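Local coordinates for protein chitinase (Thermococcus kodakarensis KOD1, PDB 5DHD) that probably hydrolyses chitin as a two-catalytic-domain chitinase, and is represented here by one of its chitin-binding domains, which is expected to hold the enzyme on its insoluble substrate, at residues 11-16 / 81-86; 23-28 / 33-38. All coordinates share one frame; numbering follows the deposited sequence.

Contact 1: residues 11-16 / 81-86. With PE3 (3,6,9,12,15,18,21,24,27,30,33,36,39-tridecaoxahentetracontane-1,41-diol), chain D; PE3 (3,6,9,12,15,18,21,24,27,30,33,36,39-tridecaoxahentetracontane-1,41-diol), chain H.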
loop_
_atom_site.group_PDB
_atom_site.type_symbol
_atom_site.label_atom_id
_atom_site.label_comp_id
_atom_site.label_asym_id
_atom_site.label_seq_id
_atom_site.Cartn_x
_atom_site.Cartn_y
_atom_site.Cartn_z
ATOM N N VAL A 11 2.218 7.730 3.788
ATOM C CA VAL A 11 3.321 7.055 3.116
ATOM C C VAL A 11 4.698 7.678 3.319
ATOM O O VAL A 11 4.873 8.894 3.172
ATOM C CB VAL A 11 3.061 7.031 1.587
ATOM C CG1 VAL A 11 4.122 6.199 0.856
ATOM C CG2 VAL A 11 1.651 6.485 1.295
ATOM N N LYS A 12 5.666 6.841 3.687
ATOM C CA LYS A 12 7.055 7.281 3.849
ATOM C C LYS A 12 7.855 6.565 2.764
ATOM O O LYS A 12 7.730 5.351 2.596
ATOM C CB LYS A 12 7.610 6.898 5.218
ATOM C CG LYS A 12 9.131 6.896 5.248
ATOM C CD LYS A 12 9.652 6.142 6.459
ATOM C CE LYS A 12 9.641 7.051 7.640
ATOM N NZ LYS A 12 9.978 6.430 8.961
ATOM N N VAL A 13 8.673 7.330 2.045
ATOM C CA VAL A 13 9.482 6.805 0.950
ATOM C C VAL A 13 10.977 6.925 1.228
ATOM O O VAL A 13 11.456 7.991 1.611
ATOM C CB VAL A 13 9.139 7.604 -0.348
ATOM C CG1 VAL A 13 9.851 7.033 -1.562
ATOM C CG2 VAL A 13 7.619 7.607 -0.588
ATOM N N THR A 14 11.712 5.834 1.033
ATOM C CA THR A 14 13.160 5.836 1.268
ATOM C C THR A 14 13.829 5.156 0.081
ATOM O O THR A 14 13.593 3.980 -0.187
ATOM C CB THR A 14 13.489 5.121 2.588
ATOM O OG1 THR A 14 12.802 5.790 3.651
ATOM C CG2 THR A 14 15.007 5.153 2.866
ATOM N N ASP A 15 14.698 5.897 -0.599
ATOM C CA ASP A 15 15.345 5.435 -1.823
ATOM C C ASP A 15 16.865 5.305 -1.711
ATOM O O ASP A 15 17.563 6.260 -1.358
ATOM C CB ASP A 15 14.955 6.429 -2.929
ATOM C CG ASP A 15 15.627 6.163 -4.273
ATOM O OD1 ASP A 15 16.303 5.135 -4.455
ATOM O OD2 ASP A 15 15.443 7.016 -5.162
ATOM N N TRP A 16 17.371 4.114 -2.011
ATOM C CA TRP A 16 18.825 3.863 -1.986
ATOM C C TRP A 16 19.258 3.114 -3.246
ATOM O O TRP A 16 20.374 2.582 -3.302
ATOM C CB TRP A 16 19.183 3.024 -0.764
ATOM C CG TRP A 16 18.565 1.654 -0.785
ATOM C CD1 TRP A 16 18.989 0.567 -1.499
ATOM C CD2 TRP A 16 17.417 1.228 -0.045
ATOM N NE1 TRP A 16 18.176 -0.515 -1.243
ATOM C CE2 TRP A 16 17.201 -0.137 -0.353
ATOM C CE3 TRP A 16 16.544 1.869 0.850
ATOM C CZ2 TRP A 16 16.151 -0.873 0.202
ATOM C CZ3 TRP A 16 15.494 1.137 1.406
ATOM C CH2 TRP A 16 15.309 -0.222 1.077
ATOM N N GLY A 81 14.276 -0.193 -8.202
ATOM C CA GLY A 81 14.456 1.094 -8.844
ATOM C C GLY A 81 14.222 2.267 -7.912
ATOM O O GLY A 81 13.811 2.102 -6.759
ATOM N N SER A 82 14.480 3.460 -8.432
ATOM C CA SER A 82 14.332 4.699 -7.684
ATOM C C SER A 82 12.930 5.288 -7.821
ATOM O O SER A 82 12.512 5.681 -8.912
ATOM C CB SER A 82 15.377 5.691 -8.191
ATOM O OG SER A 82 15.239 6.934 -7.540
ATOM N N GLU A 83 12.211 5.337 -6.700
ATOM C CA GLU A 83 10.853 5.872 -6.646
ATOM C C GLU A 83 10.002 5.407 -7.822
ATOM O O GLU A 83 9.489 6.214 -8.598
ATOM C CB GLU A 83 10.923 7.402 -6.615
ATOM C CG GLU A 83 11.632 7.913 -5.366
ATOM C CD GLU A 83 11.727 9.422 -5.305
ATOM O OE1 GLU A 83 10.671 10.093 -5.320
ATOM O OE2 GLU A 83 12.863 9.934 -5.241
ATOM N N SER A 84 9.831 4.094 -7.930
ATOM C CA SER A 84 9.060 3.520 -9.023
ATOM C C SER A 84 7.545 3.504 -8.811
ATOM O O SER A 84 6.794 3.223 -9.748
ATOM C CB SER A 84 9.534 2.110 -9.325
ATOM O OG SER A 84 9.115 1.234 -8.301
ATOM N N VAL A 85 7.086 3.790 -7.594
ATOM C CA VAL A 85 5.644 3.811 -7.346
ATOM C C VAL A 85 5.038 5.091 -7.910
ATOM O O VAL A 85 5.436 6.198 -7.538
ATOM C CB VAL A 85 5.303 3.729 -5.837
ATOM C CG1 VAL A 85 3.807 3.997 -5.621
ATOM C CG2 VAL A 85 5.653 2.349 -5.300
ATOM N N GLU A 86 4.070 4.936 -8.808
ATOM C CA GLU A 86 3.417 6.084 -9.421
ATOM C C GLU A 86 2.184 6.522 -8.645
ATOM O O GLU A 86 1.852 7.707 -8.626
ATOM C CB GLU A 86 2.999 5.752 -10.848
ATOM C CG GLU A 86 4.156 5.279 -11.710
ATOM C CD GLU A 86 3.758 5.036 -13.147
ATOM O OE1 GLU A 86 2.592 4.661 -13.395
ATOM O OE2 GLU A 86 4.624 5.213 -14.027
HETATM C C42 PE3 D . 6.630 7.875 9.430
HETATM C C41 PE3 D . 7.496 9.117 9.467
HETATM O O40 PE3 D . 8.825 8.728 9.795
HETATM C C39 PE3 D . 9.613 9.911 9.822
HETATM C C38 PE3 D . 11.068 9.575 10.163
HETATM O O37 PE3 D . 11.618 8.715 9.181
HETATM C C36 PE3 D . 12.980 8.407 9.525
HETATM C C35 PE3 D . 13.605 7.452 8.467
HETATM O O34 PE3 D . 12.900 6.187 8.461
HETATM C C33 PE3 D . 13.469 5.315 7.461
HETATM C C32 PE3 D . 12.707 3.972 7.437
HETATM O O31 PE3 D . 11.735 3.875 8.494
HETATM C C30 PE3 D . 11.097 2.616 8.379
HETATM C C29 PE3 D . 10.057 2.433 9.481
HETATM O O28 PE3 D . 9.005 3.393 9.323
HETATM C C27 PE3 D . 8.055 3.142 10.362
HETATM C C26 PE3 D . 6.871 4.104 10.242
HETATM O O25 PE3 D . 6.300 4.067 8.930
HETATM C C24 PE3 D . 5.188 4.955 8.976
HETATM C C23 PE3 D . 4.478 4.997 7.642
HETATM O O22 PE3 D . 4.153 6.305 7.266
HETATM O O13 PE3 H . 2.217 13.319 -7.650
HETATM C C12 PE3 H . 2.134 12.312 -6.586
HETATM C C11 PE3 H . 2.538 10.953 -7.071
HETATM O O10 PE3 H . 3.985 10.770 -7.032
HETATM C C9 PE3 H . 4.338 9.477 -7.631
HETATM C C8 PE3 H . 5.880 9.238 -7.693
HETATM O O7 PE3 H . 6.555 10.362 -8.415
HETATM C C6 PE3 H . 7.998 10.109 -8.458
#
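D15 and S82 meet at one edge of this beta-sandwich domain, a worked case of a polar contact at the surface: the end of strand 9-15 meets the loop that leads from strand 72-79 of its own sheet into strand 85-92 of the other. The S82 hydroxyl donates a hydrogen bond to D15 OD2; the modelled separation of 2.4 Å between OG and OD2 is too short to be taken literally. D15 directs CB toward the loop and places CG opposite its backbone N (chi1 176°). The other carboxylate oxygen, D15 OD1, accepts the backbone N-H of G17, as in an Asx turn, which limits rotation of the group. E83 brings a second acid close, with 3.9 Å between its OE2 and D15 OD2, and this proximity would tend to make proton uptake by one of the pair easier. E83 CG lightly touches V13 CG1 at 4.3 Å. K12 NZ donates to O28, O31, O34 and O37 of PE3 chain D, with a weak bond to O40, as in a crown ether.

The loop carrying S82 and E83 is itself held by T19, whose OG1 bonds to E83 N and G81 O, while N18 OD1 takes the G81 N-H. Y21 OH bonds to V85 N. Backbone bonds of K12 with D22 and of T14 with E20 join strand 9-15 to strand 19-26. Strand 9-15 is outermost in the four-stranded antiparallel sheet, whereas 85-92 lies inside the five-stranded one, between strands 34-39 and 95-99, with C-terminal W100 touching V11, V13 and V85.

Contact 2: residues 23-28 / 33-38. With PE3 (3,6,9,12,15,18,21,24,27,30,33,36,39-tridecaoxahentetracontane-1,41-diol), chain E; PE3 (3,6,9,12,15,18,21,24,27,30,33,36,39-tridecaoxahentetracontane-1,41-diol), chain D; PE3 (3,6,9,12,15,18,21,24,27,30,33,36,39-tridecaoxahentetracontane-1,41-diol), chain G.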
loop_
_atom_site.group_PDB
_atom_site.type_symbol
_atom_site.label_atom_id
_atom_site.label_comp_id
_atom_site.label_asym_id
_atom_site.label_seq_id
_atom_site.Cartn_x
_atom_site.Cartn_y
_atom_site.Cartn_z
ATOM N N VAL A 23 3.935 2.177 4.813
ATOM C CA VAL A 23 2.567 2.661 4.792
ATOM C C VAL A 23 1.828 2.508 6.106
ATOM O O VAL A 23 1.870 1.446 6.726
ATOM C CB VAL A 23 1.785 1.882 3.702
ATOM C CG1 VAL A 23 0.323 2.356 3.651
ATOM C CG2 VAL A 23 2.460 2.038 2.349
ATOM N N THR A 24 1.154 3.570 6.532
ATOM C CA THR A 24 0.345 3.501 7.740
ATOM C C THR A 24 -1.067 3.880 7.361
ATOM O O THR A 24 -1.301 4.899 6.700
ATOM C CB THR A 24 0.828 4.495 8.816
ATOM O OG1 THR A 24 2.115 4.084 9.279
ATOM C CG2 THR A 24 -0.127 4.520 10.011
ATOM N N LEU A 25 -2.000 3.028 7.764
ATOM C CA LEU A 25 -3.405 3.256 7.499
ATOM C C LEU A 25 -4.097 3.644 8.795
ATOM O O LEU A 25 -3.994 2.949 9.801
ATOM C CB LEU A 25 -4.075 2.001 6.924
ATOM C CG LEU A 25 -3.387 1.343 5.730
ATOM C CD1 LEU A 25 -4.190 0.100 5.309
ATOM C CD2 LEU A 25 -3.268 2.331 4.543
ATOM N N ASN A 26 -4.790 4.769 8.752
ATOM C CA ASN A 26 -5.516 5.279 9.897
ATOM C C ASN A 26 -6.989 5.093 9.534
ATOM O O ASN A 26 -7.588 5.971 8.944
ATOM C CB ASN A 26 -5.147 6.754 10.068
ATOM C CG ASN A 26 -6.047 7.470 11.034
ATOM O OD1 ASN A 26 -6.429 6.920 12.056
ATOM N ND2 ASN A 26 -6.375 8.721 10.719
ATOM N N LEU A 27 -7.539 3.923 9.873
ATOM C CA LEU A 27 -8.916 3.592 9.530
ATOM C C LEU A 27 -9.992 3.849 10.572
ATOM O O LEU A 27 -11.167 3.963 10.222
ATOM C CB LEU A 27 -8.955 2.121 9.103
ATOM C CG LEU A 27 -7.846 1.724 8.115
ATOM C CD1 LEU A 27 -7.970 0.223 7.826
ATOM C CD2 LEU A 27 -7.940 2.546 6.807
ATOM N N GLY A 28 -9.603 3.927 11.841
ATOM C CA GLY A 28 -10.577 4.166 12.894
ATOM C C GLY A 28 -11.353 2.920 13.289
ATOM O O GLY A 28 -12.239 2.978 14.144
ATOM N N TRP A 33 -9.182 -3.940 4.343
ATOM C CA TRP A 33 -8.694 -2.931 3.417
ATOM C C TRP A 33 -7.959 -3.513 2.225
ATOM O O TRP A 33 -7.481 -4.651 2.254
ATOM C CB TRP A 33 -7.795 -1.932 4.161
ATOM C CG TRP A 33 -6.685 -2.537 5.002
ATOM C CD1 TRP A 33 -6.697 -2.727 6.351
ATOM C CD2 TRP A 33 -5.381 -2.927 4.544
ATOM N NE1 TRP A 33 -5.466 -3.202 6.771
ATOM C CE2 TRP A 33 -4.648 -3.334 5.677
ATOM C CE3 TRP A 33 -4.761 -2.962 3.282
ATOM C CZ2 TRP A 33 -3.314 -3.780 5.593
ATOM C CZ3 TRP A 33 -3.436 -3.402 3.193
ATOM C CH2 TRP A 33 -2.731 -3.805 4.341
ATOM N N VAL A 34 -7.889 -2.715 1.164
ATOM C CA VAL A 34 -7.213 -3.107 -0.057
ATOM C C VAL A 34 -6.383 -1.927 -0.533
ATOM O O VAL A 34 -6.918 -0.853 -0.795
ATOM C CB VAL A 34 -8.234 -3.464 -1.170
ATOM C CG1 VAL A 34 -7.511 -3.811 -2.468
ATOM C CG2 VAL A 34 -9.083 -4.649 -0.723
ATOM N N VAL A 35 -5.073 -2.120 -0.620
ATOM C CA VAL A 35 -4.198 -1.061 -1.099
ATOM C C VAL A 35 -3.670 -1.475 -2.467
ATOM O O VAL A 35 -3.012 -2.508 -2.602
ATOM C CB VAL A 35 -3.045 -0.798 -0.132
ATOM C CG1 VAL A 35 -1.998 0.112 -0.774
ATOM C CG2 VAL A 35 -3.590 -0.130 1.118
ATOM N N LYS A 36 -3.980 -0.675 -3.482
ATOM C CA LYS A 36 -3.549 -0.949 -4.847
ATOM C C LYS A 36 -2.409 -0.026 -5.222
ATOM O O LYS A 36 -2.531 1.198 -5.130
ATOM C CB LYS A 36 -4.702 -0.768 -5.835
ATOM C CG LYS A 36 -5.853 -1.727 -5.628
ATOM C CD LYS A 36 -6.754 -1.662 -6.844
ATOM C CE LYS A 36 -7.716 -2.804 -6.848
ATOM N NZ LYS A 36 -8.650 -2.742 -7.999
ATOM N N VAL A 37 -1.313 -0.623 -5.674
ATOM C CA VAL A 37 -0.117 0.121 -6.034
ATOM C C VAL A 37 0.221 -0.017 -7.512
ATOM O O VAL A 37 0.236 -1.123 -8.054
ATOM C CB VAL A 37 1.073 -0.389 -5.203
ATOM C CG1 VAL A 37 2.341 0.369 -5.570
ATOM C CG2 VAL A 37 0.754 -0.276 -3.708
ATOM N N LYS A 38 0.487 1.116 -8.155
ATOM C CA LYS A 38 0.862 1.143 -9.564
ATOM C C LYS A 38 2.354 1.441 -9.645
ATOM O O LYS A 38 2.818 2.455 -9.122
ATOM C CB LYS A 38 0.093 2.234 -10.314
ATOM C CG LYS A 38 0.496 2.393 -11.797
ATOM C CD LYS A 38 0.083 1.186 -12.628
ATOM C CE LYS A 38 0.389 1.396 -14.116
ATOM N NZ LYS A 38 1.842 1.659 -14.380
HETATM C C18 PE3 E . -8.955 0.402 -9.509
HETATM C C17 PE3 E . -10.378 0.318 -8.975
HETATM O O16 PE3 E . -10.299 -0.360 -7.733
HETATM C C15 PE3 E . -11.559 -0.508 -7.109
HETATM C C14 PE3 E . -11.316 -1.263 -5.816
HETATM O O13 PE3 E . -11.003 -2.593 -6.194
HETATM C C12 PE3 E . -10.724 -3.324 -5.015
HETATM C C11 PE3 E . -10.407 -4.762 -5.409
HETATM O O10 PE3 E . -9.392 -4.839 -6.396
HETATM C C9 PE3 E . -9.212 -6.235 -6.620
HETATM C C8 PE3 E . -8.150 -6.549 -7.665
HETATM O O7 PE3 E . -8.177 -5.589 -8.711
HETATM C C6 PE3 E . -7.130 -5.963 -9.597
HETATM C C5 PE3 E . -7.034 -5.033 -10.809
HETATM O O4 PE3 E . -7.232 -3.683 -10.415
HETATM C C42 PE3 D . 6.630 7.875 9.430
HETATM C C41 PE3 D . 7.496 9.117 9.467
HETATM O O40 PE3 D . 8.825 8.728 9.795
HETATM C C39 PE3 D . 9.613 9.911 9.822
HETATM C C38 PE3 D . 11.068 9.575 10.163
HETATM O O37 PE3 D . 11.618 8.715 9.181
HETATM C C36 PE3 D . 12.980 8.407 9.525
HETATM C C35 PE3 D . 13.605 7.452 8.467
HETATM O O34 PE3 D . 12.900 6.187 8.461
HETATM C C33 PE3 D . 13.469 5.315 7.461
HETATM C C32 PE3 D . 12.707 3.972 7.437
HETATM O O31 PE3 D . 11.735 3.875 8.494
HETATM C C30 PE3 D . 11.097 2.616 8.379
HETATM C C29 PE3 D . 10.057 2.433 9.481
HETATM O O28 PE3 D . 9.005 3.393 9.323
HETATM C C27 PE3 D . 8.055 3.142 10.362
HETATM C C26 PE3 D . 6.871 4.104 10.242
HETATM O O25 PE3 D . 6.300 4.067 8.930
HETATM C C24 PE3 D . 5.188 4.955 8.976
HETATM C C23 PE3 D . 4.478 4.997 7.642
HETATM O O22 PE3 D . 4.153 6.305 7.266
HETATM O O31 PE3 G . -9.994 7.838 9.581
HETATM C C30 PE3 G . -9.391 9.130 9.493
HETATM C C29 PE3 G . -9.492 9.642 8.055
#
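K36 NZ is ringed by ether oxygens of a polyethylene glycol chain, PE3 of chain E, which curls about the ammonium much as a crown ether does. NZ donates to O4, O7, O13 and O16, the shortest of these bonds 2.9 Å from NZ to O16; the glycol is probably a crystallisation additive. K36 takes no part in the packing against 23-28; V35, next to it on the strand, does, buried with L25, L27 and W33.

L25 sets CD1 squarely over one face of the W33 indole, 3.5 Å from the centroid of the five-membered ring and 16° off its normal, a CH-pi contact. L27 CD1 approaches the same ring obliquely, 3.5 Å from W33 CD1. L25 CD2 turns instead to V35, at 4.2 Å from CG2. With W33 chi1 at 51°, CG sits between the backbone N and the carbonyl carbon; NE1 then bonds to N68 O, which satisfies the buried N-H and fixes the ring's rotation. F75 meets the indole at about 20° between planes. L25 and the leucine just past strand 19-26 pack on W33 and on V35 of strand 34-39, across the interior of a beta sandwich.

From the N terminus the chain lays down strand 9-15, turns into 19-26, and crosses to the second sheet through the short loop that contact 2 closes, with four residues between its segments. It then runs through strands 45-49, 51-56, 59-64 and 72-79, edge strands among them, before contact 1 closes a far longer loop of 64 residues, which contains all of contact 2. The two do not cross in sequence. Contact 2 joins the two sheets through the core, while contact 1 ties edge strand 9-15 to the loop joining strands 72-79 and 85-92. They also meet directly, through the E86-K38 salt bridge and V85 packing on V37, where strands 85-92 and 34-39 are neighbours.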